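Local coordinates for protein uncharacterized ACR, COG1565 superfamily (Burkholderia thailandensis, PDB 4F3N) that is of unknown function but has a methyltransferase fold and may, like its family, methylate arginine residues of proteins, at residues L55-A60 with P89-Y94; E116-F121 with T148-A153; A277-V282 with H347-G352. One frame throughout, in Å; residues are numbered along the deposited sequence. Where two conformers were deposited one is given.

Interaction 1: residues L55-A60 with P89-Y94; sequences LAQSEA and PGMGYY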
loop_
_atom_site.group_PDB
_atom_site.type_symbol
_atom_site.label_atom_id
_atom_site.label_comp_id
_atom_site.label_asym_id
_atom_site.label_seq_id
_atom_site.Cartn_x
_atom_site.Cartn_y
_atom_site.Cartn_z
ATOM N N LEU A 55 5.205 24.102 -10.581
ATOM C CA LEU A 55 6.656 24.178 -10.677
ATOM C C LEU A 55 7.244 24.915 -9.454
ATOM O O LEU A 55 8.228 24.467 -8.889
ATOM C CB LEU A 55 7.060 24.879 -11.973
ATOM C CG LEU A 55 8.516 24.883 -12.371
ATOM C CD1 LEU A 55 9.047 23.450 -12.390
ATOM C CD2 LEU A 55 8.637 25.557 -13.739
ATOM N N ALA A 56 6.631 26.025 -9.041
ATOM C CA ALA A 56 7.117 26.776 -7.885
ATOM C C ALA A 56 7.101 25.905 -6.630
ATOM O O ALA A 56 8.035 25.958 -5.794
ATOM C CB ALA A 56 6.246 28.020 -7.656
ATOM N N GLN A 57 6.027 25.149 -6.469
ATOM C CA GLN A 57 5.914 24.213 -5.361
ATOM C C GLN A 57 7.021 23.141 -5.372
ATOM O O GLN A 57 7.699 22.893 -4.359
ATOM C CB GLN A 57 4.559 23.497 -5.407
ATOM C CG GLN A 57 4.475 22.324 -4.442
ATOM C CD GLN A 57 3.182 21.553 -4.544
ATOM O OE1 GLN A 57 3.143 20.411 -5.069
ATOM N NE2 GLN A 57 2.131 22.121 -3.983
ATOM N N SER A 58 7.190 22.517 -6.531
ATOM C CA SER A 58 8.221 21.486 -6.680
ATOM C C SER A 58 9.609 22.076 -6.440
ATOM O O SER A 58 10.454 21.465 -5.788
ATOM C CB SER A 58 8.149 20.853 -8.077
ATOM O OG SER A 58 9.056 19.792 -8.229
ATOM N N GLU A 59 9.868 23.267 -6.986
ATOM C CA GLU A 59 11.176 23.911 -6.759
ATOM C C GLU A 59 11.447 24.227 -5.284
ATOM O O GLU A 59 12.588 24.041 -4.814
ATOM C CB GLU A 59 11.321 25.139 -7.665
ATOM C CG GLU A 59 11.382 24.729 -9.120
ATOM C CD GLU A 59 11.328 25.905 -10.097
ATOM O OE1 GLU A 59 10.671 26.927 -9.800
ATOM O OE2 GLU A 59 11.934 25.803 -11.193
ATOM N N ALA A 60 10.416 24.659 -4.531
ATOM C CA ALA A 60 10.577 24.968 -3.113
ATOM C C ALA A 60 10.898 23.669 -2.370
ATOM O O ALA A 60 11.812 23.619 -1.510
ATOM C CB ALA A 60 9.331 25.645 -2.541
ATOM N N PRO A 89 4.514 18.469 4.649
ATOM C CA PRO A 89 3.225 19.168 4.742
ATOM C C PRO A 89 3.037 20.169 3.624
ATOM O O PRO A 89 3.922 20.967 3.336
ATOM C CB PRO A 89 3.308 19.869 6.095
ATOM C CG PRO A 89 4.152 18.949 6.910
ATOM C CD PRO A 89 5.210 18.443 5.941
ATOM N N GLY A 90 1.896 20.130 2.964
ATOM C CA GLY A 90 1.631 21.153 1.974
ATOM C C GLY A 90 2.182 20.890 0.596
ATOM O O GLY A 90 1.457 21.047 -0.376
ATOM N N MET A 91 3.453 20.486 0.509
ATOM C CA MET A 91 4.186 20.397 -0.750
ATOM C C MET A 91 4.468 18.983 -1.248
ATOM O O MET A 91 4.833 18.797 -2.419
ATOM C CB MET A 91 5.520 21.077 -0.580
ATOM C CG MET A 91 5.408 22.524 -0.147
ATOM S SD MET A 91 7.023 23.268 -0.335
ATOM C CE MET A 91 8.009 22.323 0.846
ATOM N N GLY A 92 4.335 18.008 -0.362
ATOM C CA GLY A 92 4.576 16.604 -0.723
ATOM C C GLY A 92 3.501 16.093 -1.661
ATOM O O GLY A 92 2.406 16.655 -1.725
ATOM N N TYR A 93 3.776 15.014 -2.375
ATOM C CA TYR A 93 2.845 14.502 -3.343
ATOM C C TYR A 93 1.463 14.220 -2.741
ATOM O O TYR A 93 0.434 14.557 -3.352
ATOM C CB TYR A 93 3.342 13.215 -3.945
ATOM C CG TYR A 93 2.448 12.689 -5.047
ATOM C CD1 TYR A 93 2.356 13.361 -6.259
ATOM C CD2 TYR A 93 1.695 11.527 -4.881
ATOM C CE1 TYR A 93 1.528 12.906 -7.267
ATOM C CE2 TYR A 93 0.869 11.060 -5.884
ATOM C CZ TYR A 93 0.798 11.753 -7.081
ATOM O OH TYR A 93 0.002 11.310 -8.109
ATOM N N TYR A 94 1.461 13.556 -1.591
ATOM C CA TYR A 94 0.207 13.071 -0.971
ATOM C C TYR A 94 -0.401 14.051 -0.001
ATOM O O TYR A 94 -1.545 13.863 0.462
ATOM C CB TYR A 94 0.450 11.774 -0.218
ATOM C CG TYR A 94 0.713 10.582 -1.076
ATOM C CD1 TYR A 94 -0.276 10.053 -1.893
ATOM C CD2 TYR A 94 1.935 9.966 -1.067
ATOM C CE1 TYR A 94 -0.034 8.938 -2.678
ATOM C CE2 TYR A 94 2.197 8.866 -1.847
ATOM C CZ TYR A 94 1.209 8.337 -2.647
ATOM O OH TYR A 94 1.462 7.195 -3.399
#
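The flat amide of Gln57 lies beneath the loop backbone at Gly90 and Met91, with both of their carbonyl oxygens displaced to the same side of its plane. Directly above the middle of the amide sits CA of Met91, 4.1 Å from CD of Gln57. OE1 of Gln57 comes to 3.5 Å from Met91 O and NE2 stays 3.8 Å from Gly90 O; no hydrogen bond forms, so this is polar packing over a face. Farther along the loop, the Tyr93 ring turns an edge to Tyr94, its CD2 3.7 Å above the plane and over the centre of that ring. Gln57 spans the gap because its chain is extended, with CG anti to the backbone N (chi1 169°). Met91 answers from the loop: its CB nears Gln57 CG, and with CG beside the backbone N (chi1 -57°) an extended second torsion carries SD to 4.0 Å from Ala60 CB, one turn further along helix 52-71. Behind that face, Ser58 OG hydrogen-bonds Pro332 O. The loop itself returns toward helix 78-87 through backbone bonds of Tyr93 with Val85 and Tyr94 with Leu86. Gly90, at a positive phi of 85°, is the central residue of a classic gamma turn, closed by a weak bond from Met91 N to Pro89 O, and the contact is a surface meeting of that turn with the N-terminal helix.

Interaction 2: residues E116-F121 with T148-A153; sequences ELSPLF and TGKLAA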
loop_
_atom_site.group_PDB
_atom_site.type_symbol
_atom_site.label_atom_id
_atom_site.label_comp_id
_atom_site.label_asym_id
_atom_site.label_seq_id
_atom_site.Cartn_x
_atom_site.Cartn_y
_atom_site.Cartn_z
ATOM N N GLU A 116 -11.677 3.157 -10.355
ATOM C CA GLU A 116 -12.932 2.818 -11.027
ATOM C C GLU A 116 -13.356 1.365 -10.763
ATOM O O GLU A 116 -14.482 0.979 -11.070
ATOM C CB GLU A 116 -12.802 3.052 -12.551
ATOM C CG GLU A 116 -12.099 1.947 -13.362
ATOM C CD GLU A 116 -10.563 1.930 -13.274
ATOM O OE1 GLU A 116 -9.946 2.779 -12.575
ATOM O OE2 GLU A 116 -9.966 1.029 -13.922
ATOM N N LEU A 117 -12.454 0.558 -10.206
ATOM C CA LEU A 117 -12.836 -0.793 -9.775
ATOM C C LEU A 117 -13.349 -0.867 -8.328
ATOM O O LEU A 117 -13.762 -1.936 -7.879
ATOM C CB LEU A 117 -11.674 -1.781 -9.997
ATOM C CG LEU A 117 -10.975 -1.760 -11.374
ATOM C CD1 LEU A 117 -9.759 -2.679 -11.496
ATOM C CD2 LEU A 117 -11.943 -2.044 -12.519
ATOM N N SER A 118 -13.381 0.261 -7.635
ATOM C CA SER A 118 -13.680 0.292 -6.225
ATOM C C SER A 118 -15.033 -0.317 -5.840
ATOM O O SER A 118 -15.042 -1.072 -4.909
ATOM C CB SER A 118 -13.475 1.696 -5.647
ATOM O OG SER A 118 -12.155 2.099 -5.993
ATOM N N PRO A 119 -16.153 0.003 -6.565
ATOM C CA PRO A 119 -17.460 -0.690 -6.323
ATOM C C PRO A 119 -17.496 -2.227 -6.342
ATOM O O PRO A 119 -17.934 -2.820 -5.384
ATOM C CB PRO A 119 -18.378 -0.146 -7.437
ATOM C CG PRO A 119 -17.852 1.236 -7.669
ATOM C CD PRO A 119 -16.334 1.144 -7.483
ATOM N N LEU A 120 -17.068 -2.863 -7.415
ATOM C CA LEU A 120 -17.139 -4.310 -7.481
ATOM C C LEU A 120 -16.132 -4.902 -6.474
ATOM O O LEU A 120 -16.386 -5.920 -5.823
ATOM C CB LEU A 120 -16.817 -4.746 -8.894
ATOM C CG LEU A 120 -16.885 -6.223 -9.070
ATOM C CD1 LEU A 120 -18.339 -6.673 -9.115
ATOM C CD2 LEU A 120 -16.145 -6.577 -10.348
ATOM N N PHE A 121 -14.978 -4.251 -6.370
ATOM C CA PHE A 121 -13.955 -4.636 -5.417
ATOM C C PHE A 121 -14.478 -4.593 -3.994
ATOM O O PHE A 121 -14.390 -5.594 -3.257
ATOM C CB PHE A 121 -12.686 -3.794 -5.589
ATOM C CG PHE A 121 -11.609 -4.152 -4.622
ATOM C CD1 PHE A 121 -10.708 -5.172 -4.905
ATOM C CD2 PHE A 121 -11.467 -3.445 -3.436
ATOM C CE1 PHE A 121 -9.700 -5.508 -4.013
ATOM C CE2 PHE A 121 -10.466 -3.766 -2.511
ATOM C CZ PHE A 121 -9.567 -4.795 -2.802
ATOM N N THR A 148 -9.250 8.728 -1.738
ATOM C CA THR A 148 -10.325 9.714 -1.774
ATOM C C THR A 148 -11.659 9.175 -1.178
ATOM O O THR A 148 -12.697 9.816 -1.294
ATOM C CB THR A 148 -10.592 10.225 -3.176
ATOM O OG1 THR A 148 -11.023 9.144 -4.001
ATOM C CG2 THR A 148 -9.326 10.913 -3.763
ATOM N N GLY A 149 -11.583 8.019 -0.510
ATOM C CA GLY A 149 -12.725 7.487 0.182
ATOM C C GLY A 149 -13.640 6.583 -0.630
ATOM O O GLY A 149 -14.697 6.213 -0.154
ATOM N N LYS A 150 -13.242 6.231 -1.832
ATOM C CA LYS A 150 -14.083 5.341 -2.677
ATOM C C LYS A 150 -14.266 3.947 -2.092
ATOM O O LYS A 150 -15.380 3.380 -2.105
ATOM C CB LYS A 150 -13.519 5.239 -4.086
ATOM C CG LYS A 150 -13.629 6.498 -4.886
ATOM C CD LYS A 150 -13.183 6.219 -6.315
ATOM C CE LYS A 150 -12.879 7.490 -7.091
ATOM N NZ LYS A 150 -14.080 8.361 -7.164
ATOM N N LEU A 151 -13.206 3.376 -1.542
ATOM C CA LEU A 151 -13.332 2.055 -0.916
ATOM C C LEU A 151 -14.201 2.104 0.329
ATOM O O LEU A 151 -15.016 1.220 0.548
ATOM C CB LEU A 151 -11.961 1.476 -0.567
ATOM C CG LEU A 151 -11.971 0.085 0.094
ATOM C CD1 LEU A 151 -12.576 -0.933 -0.828
ATOM C CD2 LEU A 151 -10.538 -0.400 0.387
ATOM N N ALA A 152 -14.036 3.156 1.146
ATOM C CA ALA A 152 -14.831 3.295 2.360
ATOM C C ALA A 152 -16.309 3.371 1.986
ATOM O O ALA A 152 -17.138 2.684 2.596
ATOM C CB ALA A 152 -14.408 4.562 3.165
ATOM N N ALA A 153 -16.655 4.212 1.008
ATOM C CA ALA A 153 -18.061 4.351 0.618
ATOM C C ALA A 153 -18.614 3.010 0.132
ATOM O O ALA A 153 -19.727 2.593 0.525
ATOM C CB ALA A 153 -18.227 5.431 -0.433
#
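Leu151 meets Phe121 beside the glycine-rich turn that links strand 140-144 to helix 150-161, the strand-turn-helix element which in Rossmann-like methyltransferases helps shape the cofactor site. Gly149 takes the N-cap position of that helix with a positive phi of 89°, a conformation suited to a residue without a side chain. Just beyond it, the chain of Leu151 leaves with CG anti to its backbone N (chi1 -180°), which carries CD1 across to the aromatic ring. The methyl arrives at the ring edge, near its plane, 3.8 Å from CD2 of Phe121 and 3.9 Å from CE2; neither ring face takes part in this pairing. A second touch lies beside the first, where CB of Ser118 faces CB of Lys150 at 3.9 Å. OG of Ser118 is held by a hydrogen bond to Pro115 O, so the serine meets Lys150 through ordinary van der Waals contact, and the lysine chain then runs off past Pro115. The site is close: the Leu151 side chain is about 4 Å, at nearest atoms, from that of Asn214, which binds S-adenosylhomocysteine in another structure of this protein. A 1,2-ethanediol, probably from the crystallisation liquor, lies about 3 Å from the Phe121 side chain and may mark a pocket. Around this junction, Leu117 and Leu120 turn to helix 384-398, Leu120 also reaches helix 372-376, and Thr148 and Ala153 pack on helix 179-189, so the start of helix 118-136 lies between the start of helix 150-161 and helices 372-376 and 384-398.

Interaction 3: residues A277-V282 with H347-G352; sequences AAVAFV and HEAGVG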
loop_
_atom_site.group_PDB
_atom_site.type_symbol
_atom_site.label_atom_id
_atom_site.label_comp_id
_atom_site.label_asym_id
_atom_site.label_seq_id
_atom_site.Cartn_x
_atom_site.Cartn_y
_atom_site.Cartn_z
ATOM N N ALA A 277 9.986 0.708 7.066
ATOM C CA ALA A 277 8.849 1.526 7.495
ATOM C C ALA A 277 7.564 0.725 7.439
ATOM O O ALA A 277 6.723 0.820 8.326
ATOM C CB ALA A 277 8.712 2.795 6.666
ATOM N N ALA A 278 7.397 -0.034 6.377
ATOM C CA ALA A 278 6.226 -0.921 6.271
ATOM C C ALA A 278 6.186 -1.994 7.331
ATOM O O ALA A 278 5.118 -2.328 7.873
ATOM C CB ALA A 278 6.142 -1.536 4.866
ATOM N N VAL A 279 7.339 -2.602 7.590
ATOM C CA VAL A 279 7.462 -3.570 8.659
ATOM C C VAL A 279 7.052 -2.960 10.026
ATOM O O VAL A 279 6.282 -3.569 10.809
ATOM C CB VAL A 279 8.899 -4.227 8.655
ATOM C CG1 VAL A 279 9.210 -4.906 9.976
ATOM C CG2 VAL A 279 8.994 -5.222 7.500
ATOM N N ALA A 280 7.556 -1.756 10.309
ATOM C CA ALA A 280 7.289 -1.042 11.541
ATOM C C ALA A 280 5.809 -0.827 11.646
ATOM O O ALA A 280 5.222 -1.009 12.718
ATOM C CB ALA A 280 8.005 0.301 11.550
ATOM N N PHE A 281 5.202 -0.461 10.511
ATOM C CA PHE A 281 3.741 -0.210 10.474
ATOM C C PHE A 281 2.914 -1.442 10.761
ATOM O O PHE A 281 1.997 -1.399 11.575
ATOM C CB PHE A 281 3.372 0.363 9.111
ATOM C CG PHE A 281 1.894 0.605 8.916
ATOM C CD1 PHE A 281 1.260 1.669 9.539
ATOM C CD2 PHE A 281 1.148 -0.219 8.107
ATOM C CE1 PHE A 281 -0.104 1.878 9.380
ATOM C CE2 PHE A 281 -0.224 0.022 7.914
ATOM C CZ PHE A 281 -0.835 1.058 8.551
ATOM N N VAL A 282 3.252 -2.558 10.129
ATOM C CA VAL A 282 2.534 -3.805 10.355
ATOM C C VAL A 282 2.708 -4.296 11.795
ATOM O O VAL A 282 1.743 -4.730 12.426
ATOM C CB VAL A 282 2.902 -4.859 9.317
ATOM C CG1 VAL A 282 2.311 -6.270 9.645
ATOM C CG2 VAL A 282 2.423 -4.368 7.955
ATOM N N HIS A 347 4.745 -10.728 6.631
ATOM C CA HIS A 347 4.338 -11.892 7.432
ATOM C C HIS A 347 5.042 -11.953 8.773
ATOM O O HIS A 347 4.395 -12.074 9.837
ATOM C CB HIS A 347 4.642 -13.149 6.629
ATOM C CG HIS A 347 4.525 -14.427 7.424
ATOM N ND1 HIS A 347 5.472 -15.378 7.384
ATOM C CD2 HIS A 347 3.555 -14.872 8.292
ATOM C CE1 HIS A 347 5.117 -16.415 8.164
ATOM N NE2 HIS A 347 3.930 -16.137 8.717
ATOM N N GLU A 348 6.373 -11.850 8.745
ATOM C CA GLU A 348 7.149 -11.906 9.999
ATOM C C GLU A 348 6.806 -10.760 10.935
ATOM O O GLU A 348 6.745 -10.945 12.153
ATOM C CB GLU A 348 8.659 -11.988 9.675
ATOM C CG GLU A 348 8.940 -13.303 8.936
ATOM C CD GLU A 348 10.185 -13.295 8.065
ATOM O OE1 GLU A 348 11.067 -12.423 8.243
ATOM O OE2 GLU A 348 10.295 -14.164 7.158
ATOM N N ALA A 349 6.555 -9.601 10.367
ATOM C CA ALA A 349 6.184 -8.399 11.136
ATOM C C ALA A 349 4.915 -8.657 11.953
ATOM O O ALA A 349 4.889 -8.427 13.171
ATOM C CB ALA A 349 6.018 -7.185 10.230
ATOM N N GLY A 350 3.894 -9.179 11.293
ATOM C CA GLY A 350 2.629 -9.388 11.945
ATOM C C GLY A 350 2.622 -10.524 12.954
ATOM O O GLY A 350 2.104 -10.357 14.073
ATOM N N VAL A 351 3.189 -11.669 12.597
ATOM C CA VAL A 351 3.172 -12.807 13.507
ATOM C C VAL A 351 4.169 -12.590 14.641
ATOM O O VAL A 351 3.945 -13.061 15.746
ATOM C CB VAL A 351 3.419 -14.152 12.794
ATOM C CG1 VAL A 351 3.561 -15.269 13.811
ATOM C CG2 VAL A 351 2.283 -14.449 11.813
ATOM N N GLY A 352 5.232 -11.843 14.375
ATOM C CA GLY A 352 6.205 -11.487 15.423
ATOM C C GLY A 352 5.628 -10.560 16.470
ATOM O O GLY A 352 6.127 -10.462 17.577
#
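The methyl of Ala349 fits between Val279 and Val282, two residues that follow one another by about a turn on the facing helix. Its CB lies 3.9 Å from CG1 of Val279 and equally far from CG1 of Val282, and it also comes to 3.7 Å from the backbone O of Val279. In both valines CG1 stands anti to the backbone N (chi1 163° in Val279, 172° in Val282), which brings the same branch of each to the alanine. CG1 of Val282 does double duty: beyond the alanine it reaches the helix backbone itself, 3.7 Å from N of Gly350. With no side chain on Gly350, the valine methyl can settle directly against the main chain, and the nearest CA pairs are correspondingly short, 5.6 Å for Val279 with Ala349 and 5.8 Å for Val282 with Gly350. The axes of the two short segments approach to 8.4 Å and run in nearly the same direction, crossing at -27°.

One layer out, the same interface continues along helix 343-352, where Ala278 and Val282 touch Ile346 and Val279 touches Ala345. Phe281 points away from this helix, its ring meeting that of Phe144 on strand 140-144 and its side chain also touching Leu217 and Met220. On the other helix, His347 and Val351 rest on Leu357 of strand 356-362. The two helices thus run side by side, each leading into a strand of the central sheet, 293-298 and 356-362 respectively. No hydrogen bond or charge pair crosses between the segments; the largely buried contact depends on the close fit of small residues, with methyl groups meeting methyl groups and main chain.

Interaction 3 is the most interior of the three, joining two helices of the methyltransferase core by methyl packing; interaction 2 is partly buried, at the cofactor end of the same central sheet, while interaction 1 is a surface contact whose centre is about 22 Å from that of the chain. Interactions 2 and 3 lie on opposite sides of that centre, their own centres about 26 Å apart, yet both involve elements tied to strand 140-144: interaction 2 through the turn after it, interaction 3 through Phe144. No hydrogen bond crosses any of them. Only interaction 1 brings a polar side chain's amide against main-chain carbonyls; interaction 2 pairs an aromatic edge with an aliphatic branch.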